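PDB 4I1A: response regulator aspartate phosphatase I from Bacillus subtilis subsp. subtilis, which dephosphorylates the sporulation phosphotransferase Spo0F and also activates the mobile element ICEBs1 by inactivating its repressor ImmR. Local coordinates for residues E220-Y234 / H246-H259. Residues are numbered along the deposited sequence; the frame is centred on the assembly and turned at random.
Sequences EHLIAMSHMNIGICY and HLILALEIFEKSKH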
ATOM      1  N   GLU A 220      -8.753  15.277  -7.894  1.00 99.29           N
ATOM      2  CA  GLU A 220      -9.393  14.992  -6.615  1.00 95.71           C
ATOM      3  C   GLU A 220      -8.986  13.644  -6.016  1.00 84.43           C
ATOM      4  O   GLU A 220      -8.675  13.548  -4.823  1.00 73.30           O
ATOM      5  CB  GLU A 220     -10.911  15.058  -6.769  1.00105.34           C
ATOM      6  CG  GLU A 220     -11.680  15.008  -5.455  1.00111.27           C
ATOM      7  CD  GLU A 220     -11.864  16.381  -4.817  1.00115.35           C
ATOM      8  OE1 GLU A 220     -10.927  17.206  -4.886  1.00117.96           O
ATOM      9  OE2 GLU A 220     -12.950  16.635  -4.250  1.00111.98           O
ATOM     10  N   HIS A 221      -8.987  12.606  -6.843  1.00 82.57           N
ATOM     11  CA  HIS A 221      -8.663  11.274  -6.356  1.00 77.36           C
ATOM     12  C   HIS A 221      -7.194  11.147  -5.949  1.00 77.62           C
ATOM     13  O   HIS A 221      -6.867  10.441  -4.989  1.00 71.90           O
ATOM     14  CB  HIS A 221      -9.022  10.200  -7.382  1.00 78.94           C
ATOM     15  CG  HIS A 221      -9.008   8.820  -6.814  1.00 83.82           C
ATOM     16  ND1 HIS A 221      -8.124   7.843  -7.235  1.00 87.20           N
ATOM     17  CD2 HIS A 221      -9.747   8.251  -5.832  1.00 78.10           C
ATOM     18  CE1 HIS A 221      -8.333   6.739  -6.549  1.00 81.53           C
ATOM     19  NE2 HIS A 221      -9.313   6.956  -5.689  1.00 78.04           N
ATOM     20  N   LEU A 222      -6.315  11.830  -6.680  1.00 78.77           N
ATOM     21  CA  LEU A 222      -4.897  11.839  -6.343  1.00 71.12           C
ATOM     22  C   LEU A 222      -4.627  12.616  -5.056  1.00 72.40           C
ATOM     23  O   LEU A 222      -3.665  12.326  -4.342  1.00 67.75           O
ATOM     24  CB  LEU A 222      -4.082  12.400  -7.499  1.00 73.02           C
ATOM     25  CG  LEU A 222      -4.010  11.450  -8.694  1.00 74.87           C
ATOM     26  CD1 LEU A 222      -3.025  11.952  -9.732  1.00 79.88           C
ATOM     27  CD2 LEU A 222      -3.645  10.050  -8.228  1.00 73.56           C
ATOM     28  N   ILE A 223      -5.481  13.592  -4.756  1.00 74.44           N
ATOM     29  CA  ILE A 223      -5.378  14.341  -3.508  1.00 72.76           C
ATOM     30  C   ILE A 223      -5.695  13.424  -2.329  1.00 70.25           C
ATOM     31  O   ILE A 223      -4.965  13.384  -1.331  1.00 74.40           O
ATOM     32  CB  ILE A 223      -6.331  15.559  -3.500  1.00 81.87           C
ATOM     33  CG1 ILE A 223      -5.778  16.674  -4.389  1.00 83.46           C
ATOM     34  CG2 ILE A 223      -6.551  16.079  -2.084  1.00 81.11           C
ATOM     35  CD1 ILE A 223      -6.718  17.900  -4.533  1.00 82.27           C
ATOM     36  N   ALA A 224      -6.780  12.668  -2.453  1.00 63.46           N
ATOM     37  CA  ALA A 224      -7.151  11.713  -1.411  1.00 61.66           C
ATOM     38  C   ALA A 224      -6.134  10.589  -1.300  1.00 59.14           C
ATOM     39  O   ALA A 224      -5.842  10.112  -0.206  1.00 61.03           O
ATOM     40  CB  ALA A 224      -8.529  11.149  -1.672  1.00 63.11           C
ATOM     41  N   MET A 225      -5.598  10.156  -2.434  1.00 61.67           N
ATOM     42  CA  MET A 225      -4.609   9.085  -2.404  1.00 62.32           C
ATOM     43  C   MET A 225      -3.333   9.530  -1.695  1.00 58.32           C
ATOM     44  O   MET A 225      -2.773   8.784  -0.897  1.00 61.11           O
ATOM     45  CB  MET A 225      -4.328   8.549  -3.807  1.00 64.99           C
ATOM     46  CG  MET A 225      -5.422   7.637  -4.329  1.00 65.96           C
ATOM     47  SD  MET A 225      -4.968   6.805  -5.863  1.00102.65           S
ATOM     48  CE  MET A 225      -3.711   5.667  -5.282  1.00123.53           C
ATOM     49  N   SER A 226      -2.905  10.761  -1.955  1.00 65.80           N
ATOM     50  CA  SER A 226      -1.756  11.321  -1.255  1.00 67.68           C
ATOM     51  C   SER A 226      -2.024  11.445   0.243  1.00 62.79           C
ATOM     52  O   SER A 226      -1.215  11.011   1.059  1.00 65.83           O
ATOM     53  CB  SER A 226      -1.385  12.688  -1.824  1.00 70.55           C
ATOM     54  OG  SER A 226      -1.056  12.595  -3.192  1.00 73.93           O
ATOM     55  N   HIS A 227      -3.152  12.050   0.601  1.00 64.31           N
ATOM     56  CA  HIS A 227      -3.537  12.159   2.011  1.00 65.81           C
ATOM     57  C   HIS A 227      -3.494  10.809   2.717  1.00 62.11           C
ATOM     58  O   HIS A 227      -2.902  10.676   3.785  1.00 60.48           O
ATOM     59  CB  HIS A 227      -4.936  12.761   2.149  1.00 63.86           C
ATOM     60  CG  HIS A 227      -4.974  14.252   2.012  1.00 67.44           C
ATOM     61  ND1 HIS A 227      -4.052  15.078   2.622  1.00 69.86           N
ATOM     62  CD2 HIS A 227      -5.824  15.064   1.348  1.00 68.62           C
ATOM     63  CE1 HIS A 227      -4.330  16.332   2.330  1.00 70.34           C
ATOM     64  NE2 HIS A 227      -5.406  16.356   1.556  1.00 70.92           N
ATOM     65  N   MET A 228      -4.117   9.806   2.105  1.00 63.59           N
ATOM     66  CA  MET A 228      -4.161   8.469   2.681  1.00 54.52           C
ATOM     67  C   MET A 228      -2.751   7.925   2.912  1.00 54.95           C
ATOM     68  O   MET A 228      -2.423   7.438   3.997  1.00 55.36           O
ATOM     69  CB  MET A 228      -4.958   7.525   1.772  1.00 51.13           C
ATOM     70  CG  MET A 228      -5.156   6.109   2.336  1.00 48.59           C
ATOM     71  SD  MET A 228      -5.850   4.949   1.126  1.00 59.76           S
ATOM     72  CE  MET A 228      -4.513   4.802  -0.045  1.00 56.06           C
ATOM     73  N   ASN A 229      -1.913   8.014   1.890  1.00 52.50           N
ATOM     74  CA  ASN A 229      -0.567   7.468   1.979  1.00 45.43           C
ATOM     75  C   ASN A 229       0.315   8.252   2.949  1.00 53.05           C
ATOM     76  O   ASN A 229       1.142   7.672   3.653  1.00 55.42           O
ATOM     77  CB  ASN A 229       0.055   7.408   0.597  1.00 59.04           C
ATOM     78  CG  ASN A 229      -0.483   6.266  -0.220  1.00 62.54           C
ATOM     79  OD1 ASN A 229      -0.575   5.142   0.269  1.00 65.89           O
ATOM     80  ND2 ASN A 229      -0.849   6.543  -1.470  1.00 61.41           N
ATOM     81  N   ILE A 230       0.115   9.568   2.990  1.00 54.09           N
ATOM     82  CA  ILE A 230       0.751  10.410   3.992  1.00 54.38           C
ATOM     83  C   ILE A 230       0.371   9.955   5.393  1.00 56.02           C
ATOM     84  O   ILE A 230       1.241   9.763   6.243  1.00 55.45           O
ATOM     85  CB  ILE A 230       0.409  11.901   3.785  1.00 59.57           C
ATOM     86  CG1 ILE A 230       1.191  12.446   2.580  1.00 60.70           C
ATOM     87  CG2 ILE A 230       0.782  12.707   5.004  1.00 56.63           C
ATOM     88  CD1 ILE A 230       0.720  13.812   2.112  1.00 63.22           C
ATOM     89  N   GLY A 231      -0.930   9.767   5.620  1.00 61.07           N
ATOM     90  CA  GLY A 231      -1.431   9.282   6.895  1.00 55.34           C
ATOM     91  C   GLY A 231      -0.837   7.930   7.260  1.00 59.06           C
ATOM     92  O   GLY A 231      -0.510   7.683   8.419  1.00 60.55           O
ATOM     93  N   ILE A 232      -0.687   7.052   6.270  1.00 51.08           N
ATOM     94  CA  ILE A 232      -0.073   5.745   6.512  1.00 50.61           C
ATOM     95  C   ILE A 232       1.395   5.848   6.959  1.00 55.01           C
ATOM     96  O   ILE A 232       1.805   5.164   7.895  1.00 51.65           O
ATOM     97  CB  ILE A 232      -0.195   4.821   5.277  1.00 52.38           C
ATOM     98  CG1 ILE A 232      -1.653   4.403   5.090  1.00 50.66           C
ATOM     99  CG2 ILE A 232       0.733   3.602   5.391  1.00 39.25           C
ATOM    100  CD1 ILE A 232      -1.866   3.469   3.924  1.00 52.99           C
ATOM    101  N   CYS A 233       2.183   6.701   6.301  1.00 53.00           N
ATOM    102  CA  CYS A 233       3.570   6.921   6.734  1.00 58.28           C
ATOM    103  C   CYS A 233       3.637   7.492   8.154  1.00 61.40           C
ATOM    104  O   CYS A 233       4.432   7.038   8.981  1.00 60.51           O
ATOM    105  CB  CYS A 233       4.323   7.836   5.767  1.00 44.94           C
ATOM    106  SG  CYS A 233       4.496   7.157   4.114  1.00 56.21           S
ATOM    107  N   TYR A 234       2.788   8.478   8.428  1.00 58.93           N
ATOM    108  CA  TYR A 234       2.740   9.108   9.741  1.00 52.93           C
ATOM    109  C   TYR A 234       2.430   8.103  10.844  1.00 59.85           C
ATOM    110  O   TYR A 234       3.033   8.151  11.914  1.00 61.49           O
ATOM    111  CB  TYR A 234       1.720  10.240   9.743  1.00 51.33           C
ATOM    112  CG  TYR A 234       2.278  11.586   9.297  1.00 58.68           C
ATOM    113  CD1 TYR A 234       3.543  12.007   9.694  1.00 54.42           C
ATOM    114  CD2 TYR A 234       1.527  12.438   8.499  1.00 58.37           C
ATOM    115  CE1 TYR A 234       4.047  13.235   9.301  1.00 62.79           C
ATOM    116  CE2 TYR A 234       2.022  13.666   8.101  1.00 63.84           C
ATOM    117  CZ  TYR A 234       3.282  14.061   8.505  1.00 66.59           C
ATOM    118  OH  TYR A 234       3.771  15.290   8.118  1.00 64.82           O
ATOM    119  N   HIS A 246      -4.538  13.861   8.147  1.00 63.10           N
ATOM    120  CA  HIS A 246      -4.442  13.519   6.732  1.00 65.01           C
ATOM    121  C   HIS A 246      -5.456  12.444   6.325  1.00 64.36           C
ATOM    122  O   HIS A 246      -5.976  12.459   5.207  1.00 66.10           O
ATOM    123  CB  HIS A 246      -3.020  13.100   6.362  1.00 58.71           C
ATOM    124  CG  HIS A 246      -2.084  14.251   6.178  1.00 67.54           C
ATOM    125  ND1 HIS A 246      -2.010  14.966   4.996  1.00 66.32           N
ATOM    126  CD2 HIS A 246      -1.189  14.826   7.016  1.00 72.20           C
ATOM    127  CE1 HIS A 246      -1.110  15.923   5.120  1.00 69.38           C
ATOM    128  NE2 HIS A 246      -0.596  15.864   6.337  1.00 71.53           N
ATOM    129  N   LEU A 247      -5.741  11.525   7.240  1.00 58.65           N
ATOM    130  CA  LEU A 247      -6.656  10.421   6.963  1.00 58.34           C
ATOM    131  C   LEU A 247      -8.120  10.850   6.847  1.00 58.30           C
ATOM    132  O   LEU A 247      -8.848  10.305   6.021  1.00 58.89           O
ATOM    133  CB  LEU A 247      -6.494   9.296   7.996  1.00 56.13           C
ATOM    134  CG  LEU A 247      -5.225   8.435   7.861  1.00 49.58           C
ATOM    135  CD1 LEU A 247      -4.952   7.677   9.154  1.00 45.01           C
ATOM    136  CD2 LEU A 247      -5.318   7.464   6.687  1.00 48.26           C
ATOM    137  N   ILE A 248      -8.553  11.813   7.660  1.00 56.49           N
ATOM    138  CA  ILE A 248      -9.920  12.304   7.539  1.00 60.28           C
ATOM    139  C   ILE A 248     -10.100  13.152   6.282  1.00 66.77           C
ATOM    140  O   ILE A 248     -11.190  13.198   5.718  1.00 70.72           O
ATOM    141  CB  ILE A 248     -10.411  13.114   8.770  1.00 76.36           C
ATOM    142  CG1 ILE A 248      -9.574  14.375   8.976  1.00 83.29           C
ATOM    143  CG2 ILE A 248     -10.418  12.252  10.015  1.00 72.73           C
ATOM    144  CD1 ILE A 248     -10.341  15.487   9.662  1.00 85.61           C
ATOM    145  N   LEU A 249      -9.040  13.831   5.853  1.00 66.59           N
ATOM    146  CA  LEU A 249      -9.093  14.608   4.622  1.00 63.08           C
ATOM    147  C   LEU A 249      -9.291  13.654   3.453  1.00 65.24           C
ATOM    148  O   LEU A 249     -10.060  13.933   2.530  1.00 66.88           O
ATOM    149  CB  LEU A 249      -7.818  15.433   4.434  1.00 61.94           C
ATOM    150  CG  LEU A 249      -7.667  16.662   5.336  1.00 68.51           C
ATOM    151  CD1 LEU A 249      -6.400  17.466   5.010  1.00 66.06           C
ATOM    152  CD2 LEU A 249      -8.902  17.555   5.251  1.00 66.36           C
ATOM    153  N   ALA A 250      -8.608  12.515   3.517  1.00 61.11           N
ATOM    154  CA  ALA A 250      -8.777  11.466   2.523  1.00 63.09           C
ATOM    155  C   ALA A 250     -10.190  10.915   2.598  1.00 66.36           C
ATOM    156  O   ALA A 250     -10.850  10.704   1.582  1.00 71.56           O
ATOM    157  CB  ALA A 250      -7.769  10.355   2.750  1.00 56.41           C
ATOM    158  N   LEU A 251     -10.643  10.699   3.825  1.00 67.63           N
ATOM    159  CA  LEU A 251     -11.960  10.152   4.106  1.00 64.92           C
ATOM    160  C   LEU A 251     -13.082  10.999   3.516  1.00 65.26           C
ATOM    161  O   LEU A 251     -14.041  10.455   2.977  1.00 63.90           O
ATOM    162  CB  LEU A 251     -12.143  10.029   5.621  1.00 75.26           C
ATOM    163  CG  LEU A 251     -13.305   9.180   6.132  1.00 79.28           C
ATOM    164  CD1 LEU A 251     -13.141   7.763   5.622  1.00 74.77           C
ATOM    165  CD2 LEU A 251     -13.378   9.215   7.667  1.00 72.00           C
ATOM    166  N   GLU A 252     -12.957  12.324   3.623  1.00 68.55           N
ATOM    167  CA  GLU A 252     -13.973  13.253   3.123  1.00 83.88           C
ATOM    168  C   GLU A 252     -14.221  13.040   1.641  1.00 86.69           C
ATOM    169  O   GLU A 252     -15.361  13.081   1.175  1.00 93.30           O
ATOM    170  CB  GLU A 252     -13.535  14.710   3.317  1.00103.56           C
ATOM    171  CG  GLU A 252     -13.403  15.187   4.754  1.00113.03           C
ATOM    172  CD  GLU A 252     -12.808  16.590   4.838  1.00120.25           C
ATOM    173  OE1 GLU A 252     -12.222  16.926   5.892  1.00121.69           O
ATOM    174  OE2 GLU A 252     -12.925  17.350   3.849  1.00117.29           O
ATOM    175  N   ILE A 253     -13.134  12.837   0.906  1.00 84.88           N
ATOM    176  CA  ILE A 253     -13.189  12.683  -0.544  1.00 79.44           C
ATOM    177  C   ILE A 253     -13.689  11.292  -0.938  1.00 70.96           C
ATOM    178  O   ILE A 253     -14.571  11.157  -1.786  1.00 72.67           O
ATOM    179  CB  ILE A 253     -11.803  12.961  -1.172  1.00 71.06           C
ATOM    180  CG1 ILE A 253     -11.465  14.449  -1.051  1.00 71.14           C
ATOM    181  CG2 ILE A 253     -11.755  12.514  -2.630  1.00 68.72           C
ATOM    182  CD1 ILE A 253      -9.980  14.754  -1.158  1.00 70.89           C
ATOM    183  N   PHE A 254     -13.133  10.269  -0.300  1.00 63.14           N
ATOM    184  CA  PHE A 254     -13.482   8.881  -0.597  1.00 66.62           C
ATOM    185  C   PHE A 254     -14.940   8.554  -0.276  1.00 74.20           C
ATOM    186  O   PHE A 254     -15.566   7.756  -0.981  1.00 73.10           O
ATOM    187  CB  PHE A 254     -12.567   7.913   0.169  1.00 63.17           C
ATOM    188  CG  PHE A 254     -11.170   7.817  -0.384  1.00 60.13           C
ATOM    189  CD1 PHE A 254     -10.913   8.056  -1.735  1.00 53.25           C
ATOM    190  CD2 PHE A 254     -10.113   7.481   0.447  1.00 52.56           C
ATOM    191  CE1 PHE A 254      -9.621   7.955  -2.244  1.00 58.95           C
ATOM    192  CE2 PHE A 254      -8.822   7.379  -0.051  1.00 60.87           C
ATOM    193  CZ  PHE A 254      -8.571   7.615  -1.395  1.00 58.33           C
ATOM    194  N   GLU A 255     -15.468   9.154   0.791  1.00 76.24           N
ATOM    195  CA  GLU A 255     -16.846   8.895   1.213  1.00 79.72           C
ATOM    196  C   GLU A 255     -17.828   9.397   0.157  1.00 81.13           C
ATOM    197  O   GLU A 255     -18.842   8.753  -0.119  1.00 87.00           O
ATOM    198  CB  GLU A 255     -17.137   9.510   2.593  1.00 84.23           C
ATOM    199  CG  GLU A 255     -18.134   8.701   3.449  1.00 96.62           C
ATOM    200  CD  GLU A 255     -17.649   8.452   4.884  1.00103.05           C
ATOM    201  OE1 GLU A 255     -17.941   7.369   5.443  1.00100.56           O
ATOM    202  OE2 GLU A 255     -16.987   9.342   5.458  1.00106.85           O
ATOM    203  N   LYS A 256     -17.506  10.533  -0.453  1.00 79.45           N
ATOM    204  CA  LYS A 256     -18.308  11.071  -1.542  1.00 81.29           C
ATOM    205  C   LYS A 256     -18.230  10.162  -2.764  1.00 90.74           C
ATOM    206  O   LYS A 256     -19.250   9.760  -3.318  1.00 96.92           O
ATOM    207  CB  LYS A 256     -17.823  12.471  -1.921  1.00 88.88           C
ATOM    208  CG  LYS A 256     -17.989  13.529  -0.838  1.00 96.27           C
ATOM    209  CD  LYS A 256     -17.414  14.865  -1.313  1.00107.87           C
ATOM    210  CE  LYS A 256     -17.740  16.004  -0.353  1.00112.86           C
ATOM    211  NZ  LYS A 256     -17.200  17.309  -0.842  1.00117.64           N
ATOM    212  N   SER A 257     -17.008   9.838  -3.175  1.00 95.15           N
ATOM    213  CA  SER A 257     -16.773   9.073  -4.398  1.00101.45           C
ATOM    214  C   SER A 257     -17.105   7.584  -4.273  1.00 95.24           C
ATOM    215  O   SER A 257     -17.248   6.894  -5.282  1.00 91.14           O
ATOM    216  CB  SER A 257     -15.318   9.236  -4.843  1.00110.68           C
ATOM    217  OG  SER A 257     -15.030   8.414  -5.960  1.00121.97           O
ATOM    218  N   LYS A 258     -17.227   7.104  -3.036  1.00 91.64           N
ATOM    219  CA  LYS A 258     -17.442   5.684  -2.748  1.00 89.02           C
ATOM    220  C   LYS A 258     -16.343   4.804  -3.344  1.00 84.42           C
ATOM    221  O   LYS A 258     -16.599   3.666  -3.740  1.00 90.20           O
ATOM    222  CB  LYS A 258     -18.815   5.198  -3.240  1.00 94.72           C
ATOM    223  CG  LYS A 258     -20.017   6.018  -2.790  1.00101.93           C
ATOM    224  CD  LYS A 258     -21.247   5.648  -3.632  1.00112.71           C
ATOM    225  CE  LYS A 258     -22.435   6.565  -3.362  1.00112.88           C
ATOM    226  NZ  LYS A 258     -23.631   6.202  -4.184  1.00115.39           N
ATOM    227  N   HIS A 259     -15.125   5.331  -3.417  1.00 77.83           N
ATOM    228  CA  HIS A 259     -14.003   4.559  -3.937  1.00 72.60           C
ATOM    229  C   HIS A 259     -13.613   3.449  -2.967  1.00 62.57           C
ATOM    230  O   HIS A 259     -13.842   3.564  -1.776  1.00 64.27           O
ATOM    231  CB  HIS A 259     -12.796   5.458  -4.216  1.00 77.37           C
ATOM    232  CG  HIS A 259     -11.686   4.762  -4.933  1.00 75.31           C
ATOM    233  ND1 HIS A 259     -10.613   4.195  -4.276  1.00 62.20           N
ATOM    234  CD2 HIS A 259     -11.490   4.515  -6.256  1.00 76.63           C
ATOM    235  CE1 HIS A 259      -9.800   3.638  -5.167  1.00 70.26           C
ATOM    236  NE2 HIS A 259     -10.312   3.824  -6.366  1.00 80.48           N
TER
HETATM  237  O   HOH W   1       1.581  17.273   6.907  1.00 68.61           O
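His227 and His246 share a hydrogen bond between two imidazole nitrogens, ND1 to ND1 at 3.1 Å, a bond that ties these antiparallel helices together. One ring must give the proton and the other a bare nitrogen, which suggests that at least one of the pair is neutral. The rings meet rim to rim, their planes at 44°, and each is padded by an aliphatic neighbour: Ile230 CG2 sits 3.4 Å above the centre of the His246 ring, while Leu249 lays CB and CD1 over one face of His227. With CG beside its own backbone N (chi1 -79°), His246 drops as a knob among His227, Ile230, Gly231 and Tyr234, and its NE2 reaches a water at 2.7 Å that also binds Tyr234 OH. Replacing His246 with an alanine is likely to leave His227 ND1 without this mate, uncover Ile230 CG2 and break the water link to Tyr234.

Midway, Ala224 and Ala250 let the backbones close to 4.3 Å between their CA atoms. Beyond them Phe254 is the second knob, set among His221, Ala224, Met225 and Met228; Ala224 CB presses on its face, 3.4 Å from CE1, and Met228 SD approaches obliquely. At the far end the His221 ring, swung there by a chi1 of -167°, points its NE2 at the face of His259 in an edge-to-face pair, 3.1 Å above the ring centre. His259 is itself fixed, its ND1 hydrogen-bonded to the backbone N of Phe261 at the start of the next helix.

The two helices form the hairpin of the predicted fourth TPR. Helix 200-215 packs against 220-234 through His227 and Tyr234, whereas helix 261-275 receives Met228 and Phe254 at Thr265, continuing the stack of helices.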